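Local coordinates for protein PBP5 (Haemophilus influenzae, PDB 3A3J) that removes C-terminal D-alanyl residues from sugar-peptide precursors of the cell wall, as a D-alanyl-D-alanine carboxypeptidase of the penicillin-binding protein class, at residues A[253-259]-A[285-291]; A[9-13]-A[24-30]. All coordinates share one frame; numbering follows the deposited sequence.

Contact 1 of 2, residues A[253-259]-A[285-291]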
# COMPACT_ATOMS: atom_id res chain seq x y z
N PHE A 253 4.21 16.68 -10.25
CA PHE A 253 3.02 16.77 -9.44
C PHE A 253 3.53 17.03 -8.07
O PHE A 253 4.69 16.88 -7.82
CB PHE A 253 2.26 15.46 -9.44
CG PHE A 253 1.55 15.13 -10.74
CD1 PHE A 253 0.22 15.48 -10.93
CD2 PHE A 253 2.19 14.39 -11.71
CE1 PHE A 253 -0.46 15.14 -12.13
CE2 PHE A 253 1.55 14.03 -12.91
CZ PHE A 253 0.21 14.41 -13.13
N GLU A 254 2.65 17.46 -7.18
CA GLU A 254 3.04 17.69 -5.82
C GLU A 254 1.80 17.37 -5.03
O GLU A 254 0.68 17.28 -5.60
CB GLU A 254 3.41 19.15 -5.61
CG GLU A 254 2.35 20.11 -6.06
CD GLU A 254 2.80 21.55 -5.92
OE1 GLU A 254 4.03 21.80 -5.99
OE2 GLU A 254 1.93 22.44 -5.73
N THR A 255 2.00 17.24 -3.72
CA THR A 255 0.96 16.80 -2.83
C THR A 255 0.97 17.69 -1.61
O THR A 255 1.98 17.98 -1.05
CB THR A 255 1.18 15.30 -2.45
OG1 THR A 255 0.71 14.50 -3.56
CG2 THR A 255 0.43 14.92 -1.17
N PHE A 256 -0.18 18.17 -1.19
CA PHE A 256 -0.16 18.94 0.02
C PHE A 256 -1.41 18.69 0.88
O PHE A 256 -2.46 18.27 0.40
CB PHE A 256 0.09 20.44 -0.23
CG PHE A 256 -1.11 21.20 -0.74
CD1 PHE A 256 -1.85 22.04 0.12
CD2 PHE A 256 -1.50 21.11 -2.08
CE1 PHE A 256 -2.98 22.76 -0.35
CE2 PHE A 256 -2.61 21.82 -2.55
CZ PHE A 256 -3.35 22.64 -1.67
N LYS A 257 -1.22 18.94 2.15
CA LYS A 257 -2.23 18.72 3.13
C LYS A 257 -3.24 19.87 3.07
O LYS A 257 -2.87 21.02 3.27
CB LYS A 257 -1.54 18.64 4.49
CG LYS A 257 -2.46 18.10 5.55
CD LYS A 257 -1.86 18.29 6.92
CE LYS A 257 -1.21 17.01 7.37
NZ LYS A 257 -0.63 17.08 8.73
N THR A 258 -4.50 19.60 2.75
CA THR A 258 -5.50 20.65 2.83
C THR A 258 -6.27 20.67 4.14
O THR A 258 -6.88 21.69 4.46
CB THR A 258 -6.52 20.54 1.73
OG1 THR A 258 -7.20 19.30 1.87
CG2 THR A 258 -5.85 20.62 0.35
N LEU A 259 -6.30 19.57 4.88
CA LEU A 259 -6.93 19.57 6.21
C LEU A 259 -6.10 18.83 7.24
O LEU A 259 -5.53 17.77 6.95
CB LEU A 259 -8.34 18.97 6.17
CG LEU A 259 -9.38 19.61 5.23
CD1 LEU A 259 -10.48 18.57 4.88
CD2 LEU A 259 -9.96 20.87 5.88
N ASP A 285 -6.74 14.11 8.69
CA ASP A 285 -5.90 14.84 7.72
C ASP A 285 -6.43 14.60 6.34
O ASP A 285 -7.09 13.63 6.14
CB ASP A 285 -4.49 14.28 7.74
CG ASP A 285 -3.69 14.78 8.91
OD1 ASP A 285 -4.19 15.61 9.69
OD2 ASP A 285 -2.52 14.36 9.01
N HIS A 286 -6.17 15.49 5.40
CA HIS A 286 -6.57 15.27 4.02
C HIS A 286 -5.48 15.85 3.14
O HIS A 286 -4.81 16.81 3.57
CB HIS A 286 -7.88 15.99 3.68
CG HIS A 286 -8.44 15.58 2.36
ND1 HIS A 286 -9.34 14.54 2.22
CD2 HIS A 286 -8.22 16.05 1.11
CE1 HIS A 286 -9.63 14.37 0.94
NE2 HIS A 286 -8.96 15.28 0.24
N PHE A 287 -5.32 15.30 1.94
CA PHE A 287 -4.15 15.62 1.09
C PHE A 287 -4.64 15.64 -0.31
O PHE A 287 -5.50 14.84 -0.66
CB PHE A 287 -3.01 14.59 1.17
CG PHE A 287 -2.38 14.46 2.55
CD1 PHE A 287 -1.27 15.23 2.89
CD2 PHE A 287 -2.85 13.52 3.45
CE1 PHE A 287 -0.68 15.11 4.12
CE2 PHE A 287 -2.27 13.42 4.69
CZ PHE A 287 -1.19 14.20 5.03
N ILE A 288 -4.11 16.53 -1.12
CA ILE A 288 -4.50 16.46 -2.50
C ILE A 288 -3.26 16.47 -3.37
O ILE A 288 -2.18 16.87 -2.94
CB ILE A 288 -5.53 17.58 -2.90
CG1 ILE A 288 -4.89 18.97 -2.84
CG2 ILE A 288 -6.78 17.48 -2.01
CD1 ILE A 288 -5.64 20.00 -3.78
N THR A 289 -3.42 15.99 -4.58
CA THR A 289 -2.33 15.99 -5.50
C THR A 289 -2.67 16.87 -6.71
O THR A 289 -3.68 16.66 -7.37
CB THR A 289 -2.03 14.52 -5.93
OG1 THR A 289 -1.69 13.74 -4.77
CG2 THR A 289 -0.91 14.46 -6.99
N ILE A 290 -1.80 17.82 -7.03
CA ILE A 290 -2.03 18.81 -8.10
C ILE A 290 -0.79 18.95 -9.00
O ILE A 290 0.27 18.52 -8.61
CB ILE A 290 -2.29 20.18 -7.46
CG1 ILE A 290 -1.05 20.60 -6.63
CG2 ILE A 290 -3.58 20.13 -6.62
CD1 ILE A 290 -1.33 21.06 -5.20
N PRO A 291 -0.93 19.57 -10.19
CA PRO A 291 0.29 19.85 -10.95
C PRO A 291 1.26 20.59 -10.08
O PRO A 291 0.85 21.39 -9.24
CB PRO A 291 -0.22 20.70 -12.12
CG PRO A 291 -1.58 20.12 -12.37
CD PRO A 291 -2.15 19.86 -10.98

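Contact 2 of 2, residues A[9-13]-A[24-30]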
# COMPACT_ATOMS: atom_id res chain seq x y z
N ALA A 9 4.76 -2.09 -20.43
CA ALA A 9 4.23 -3.00 -19.40
C ALA A 9 2.80 -3.28 -19.74
O ALA A 9 2.12 -2.43 -20.27
CB ALA A 9 4.31 -2.38 -18.05
N GLN A 10 2.31 -4.46 -19.39
CA GLN A 10 0.96 -4.82 -19.76
C GLN A 10 0.00 -3.98 -18.96
O GLN A 10 -1.04 -3.58 -19.46
CB GLN A 10 0.72 -6.30 -19.51
CG GLN A 10 1.52 -7.24 -20.39
CD GLN A 10 0.91 -8.68 -20.36
OE1 GLN A 10 0.01 -8.98 -19.57
NE2 GLN A 10 1.40 -9.55 -21.21
N THR A 11 0.37 -3.64 -17.72
CA THR A 11 -0.53 -3.03 -16.78
C THR A 11 0.37 -2.23 -15.88
O THR A 11 1.51 -2.65 -15.69
CB THR A 11 -1.13 -4.18 -15.89
OG1 THR A 11 -2.24 -4.79 -16.55
CG2 THR A 11 -1.48 -3.74 -14.58
N TYR A 12 -0.11 -1.13 -15.30
CA TYR A 12 0.62 -0.38 -14.32
C TYR A 12 -0.20 0.70 -13.66
O TYR A 12 -1.24 1.13 -14.17
CB TYR A 12 1.84 0.28 -14.98
CG TYR A 12 1.55 1.36 -16.05
CD1 TYR A 12 1.32 2.70 -15.70
CD2 TYR A 12 1.58 1.03 -17.36
CE1 TYR A 12 1.10 3.68 -16.70
CE2 TYR A 12 1.41 1.95 -18.31
CZ TYR A 12 1.17 3.27 -18.01
OH TYR A 12 0.97 4.12 -19.08
N VAL A 13 0.27 1.19 -12.55
CA VAL A 13 -0.46 2.24 -11.92
C VAL A 13 0.60 3.05 -11.21
O VAL A 13 1.63 2.48 -10.81
CB VAL A 13 -1.50 1.69 -10.89
CG1 VAL A 13 -0.88 1.55 -9.54
CG2 VAL A 13 -2.63 2.64 -10.73
N THR A 24 -1.25 8.27 -13.07
CA THR A 24 -1.33 7.73 -14.45
C THR A 24 -1.62 6.20 -14.34
O THR A 24 -1.46 5.69 -13.27
CB THR A 24 -0.06 8.08 -15.32
OG1 THR A 24 -0.30 7.64 -16.64
CG2 THR A 24 1.25 7.39 -14.86
N ALA A 25 -2.14 5.52 -15.37
CA ALA A 25 -2.48 4.10 -15.27
C ALA A 25 -2.72 3.49 -16.66
O ALA A 25 -3.07 4.19 -17.59
CB ALA A 25 -3.72 3.89 -14.37
N LEU A 26 -2.49 2.19 -16.78
CA LEU A 26 -2.89 1.40 -17.95
C LEU A 26 -3.47 0.08 -17.41
O LEU A 26 -2.79 -0.62 -16.67
CB LEU A 26 -1.67 1.14 -18.84
CG LEU A 26 -1.95 0.15 -19.97
CD1 LEU A 26 -3.05 0.76 -20.89
CD2 LEU A 26 -0.73 -0.22 -20.76
N ASN A 27 -4.73 -0.22 -17.73
CA ASN A 27 -5.48 -1.39 -17.25
C ASN A 27 -5.27 -1.65 -15.77
O ASN A 27 -4.87 -2.73 -15.40
CB ASN A 27 -5.05 -2.64 -17.99
CG ASN A 27 -5.14 -2.48 -19.46
OD1 ASN A 27 -6.14 -2.01 -19.97
ND2 ASN A 27 -4.09 -2.87 -20.19
N PRO A 28 -5.55 -0.66 -14.94
CA PRO A 28 -5.20 -0.77 -13.54
C PRO A 28 -5.99 -1.89 -12.84
O PRO A 28 -5.59 -2.30 -11.75
CB PRO A 28 -5.62 0.60 -12.96
CG PRO A 28 -6.60 1.20 -13.97
CD PRO A 28 -6.21 0.62 -15.31
N ASP A 29 -7.15 -2.26 -13.40
CA ASP A 29 -8.10 -3.21 -12.78
C ASP A 29 -8.08 -4.51 -13.56
O ASP A 29 -8.72 -5.47 -13.19
CB ASP A 29 -9.54 -2.66 -12.73
CG ASP A 29 -9.66 -1.40 -11.90
OD1 ASP A 29 -9.22 -1.39 -10.72
OD2 ASP A 29 -10.19 -0.38 -12.43
N GLN A 30 -7.28 -4.60 -14.61
CA GLN A 30 -7.15 -5.90 -15.29
C GLN A 30 -6.47 -6.97 -14.39
O GLN A 30 -5.48 -6.69 -13.70
CB GLN A 30 -6.41 -5.74 -16.59
CG GLN A 30 -6.28 -7.02 -17.38
CD GLN A 30 -5.20 -6.87 -18.43
OE1 GLN A 30 -4.23 -7.61 -18.45
NE2 GLN A 30 -5.33 -5.84 -19.24

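Contact 1 of 2, residues A[253-259]-A[285-291]
Lys257 lays its aliphatic chain across the ring of Phe287, with CG 4.2 Å from the ring centroid in an off-centre CH-pi contact. A bend at chi3 (-99°) carries NZ over to Asp285, where it makes a weak salt bridge of 3.3 Å to OD2, while OD1 takes the N-H of Ala261. Further along this face the hydroxyls of Thr255 and Thr289 meet, OG1 to OG1 at 2.8 Å, and each has a second partner in the N-terminal domain, Asp16 and Ser19. The other face carries Phe256, Ile288 and Ile290 alongside Glu254 and His286. Phe256 and Ile288 lie side by side, CE2 to CG1 3.7 Å, and CG2 of Thr258 rests on Ile288 CG1, while Glu254 CG passes 3.5 Å from Ile290 CG1. Paired backbone bonds join Glu254 to Ile290 and Phe256 to Ile288 in an antiparallel ladder, ending in a classic beta bulge: Thr258 N reaches His286 O at 2.9 Å from above the carbonyl plane, and Leu259 N adds a weak second bond. The ribbon is two-sided: Ile288 and Ile290 turn to strand 329-338, Phe256 meets Gln295 and Val298, and the hydroxyls of Thr255 and Thr289 suit a polar junction with the N-terminal domain.

Contact 2 of 2, residues A[9-13]-A[24-30]
The edge of the antiparallel five-stranded sheet in the carboxypeptidase domain, which belongs to the beta-lactamase clan, is formed where the short strand 25-26 pairs with strand 11-16. Tyr12 and Leu26 make the hydrogen-bonded pair: Tyr12 N gives its hydrogen to Leu26 O at 3.1 Å, in the carbonyl plane, and Leu26 N returns a bond to Tyr12 O, tilted from that carbonyl's plane. The Tyr12 ring folds back over its partner strand because CG sits between the backbone N and the carbonyl carbon (chi1 65°). One ring face therefore lies on the backbone of the neighbour, with Leu26 N 3.8 Å above the plane and over its centre. Leu26 CB presses against the same face close to Tyr12 CE2, and Thr24 CG2 comes to the ring edge, 4.1 Å from CE1. Beyond CB, the Leu26 chain runs on to bring CD2 within 3.6 Å of Gln10 O.

That carbonyl has a polar partner too. Asn27 ND2 bonds to Gln10 O at 3.2 Å, nearly straight on to the oxygen and close to the amide plane of Asn27, so a side chain continues the link just where the backbone ladder stops. Asn27 also begins a type I turn, closed by Gln30 N to Asn27 O, which turns the chain so that the Gln30 side chain comes back near Thr11. On the side opposite Tyr12, Val13 CG2 meets Ala25 CB at 4.0 Å and Pro28 CB a little farther off.

Strand 224-232 flanks strand 11-16 on its other edge, bonding to Thr11 and Val13. Helix 235-252 packs on the Tyr12 side, through Leu245, while helix 151-164 lies against Thr11, Val13 and Pro28.

In the fold
Both contacts are antiparallel strand pairings away from the annotated active-site residues, and both mix core with surface: Ile288 and Ile290 are buried and Lys257 exposed in contact 1, Tyr12 and Val13 buried and Leu26 exposed in contact 2. Contact 2 adds an edge strand to a larger sheet of the catalytic domain; contact 1 is a two-stranded ribbon of the C-terminal part, directly after helix 235-252. Contact 2 relies on one aromatic ring laid on backbone and a hydrogen bond from the side-chain amide of Asn27, contact 1 on a longer ladder with charged, hydroxyl and apolar zones. Their nearest atoms are about 6 Å apart, without touching, and helix 235-252 relates them.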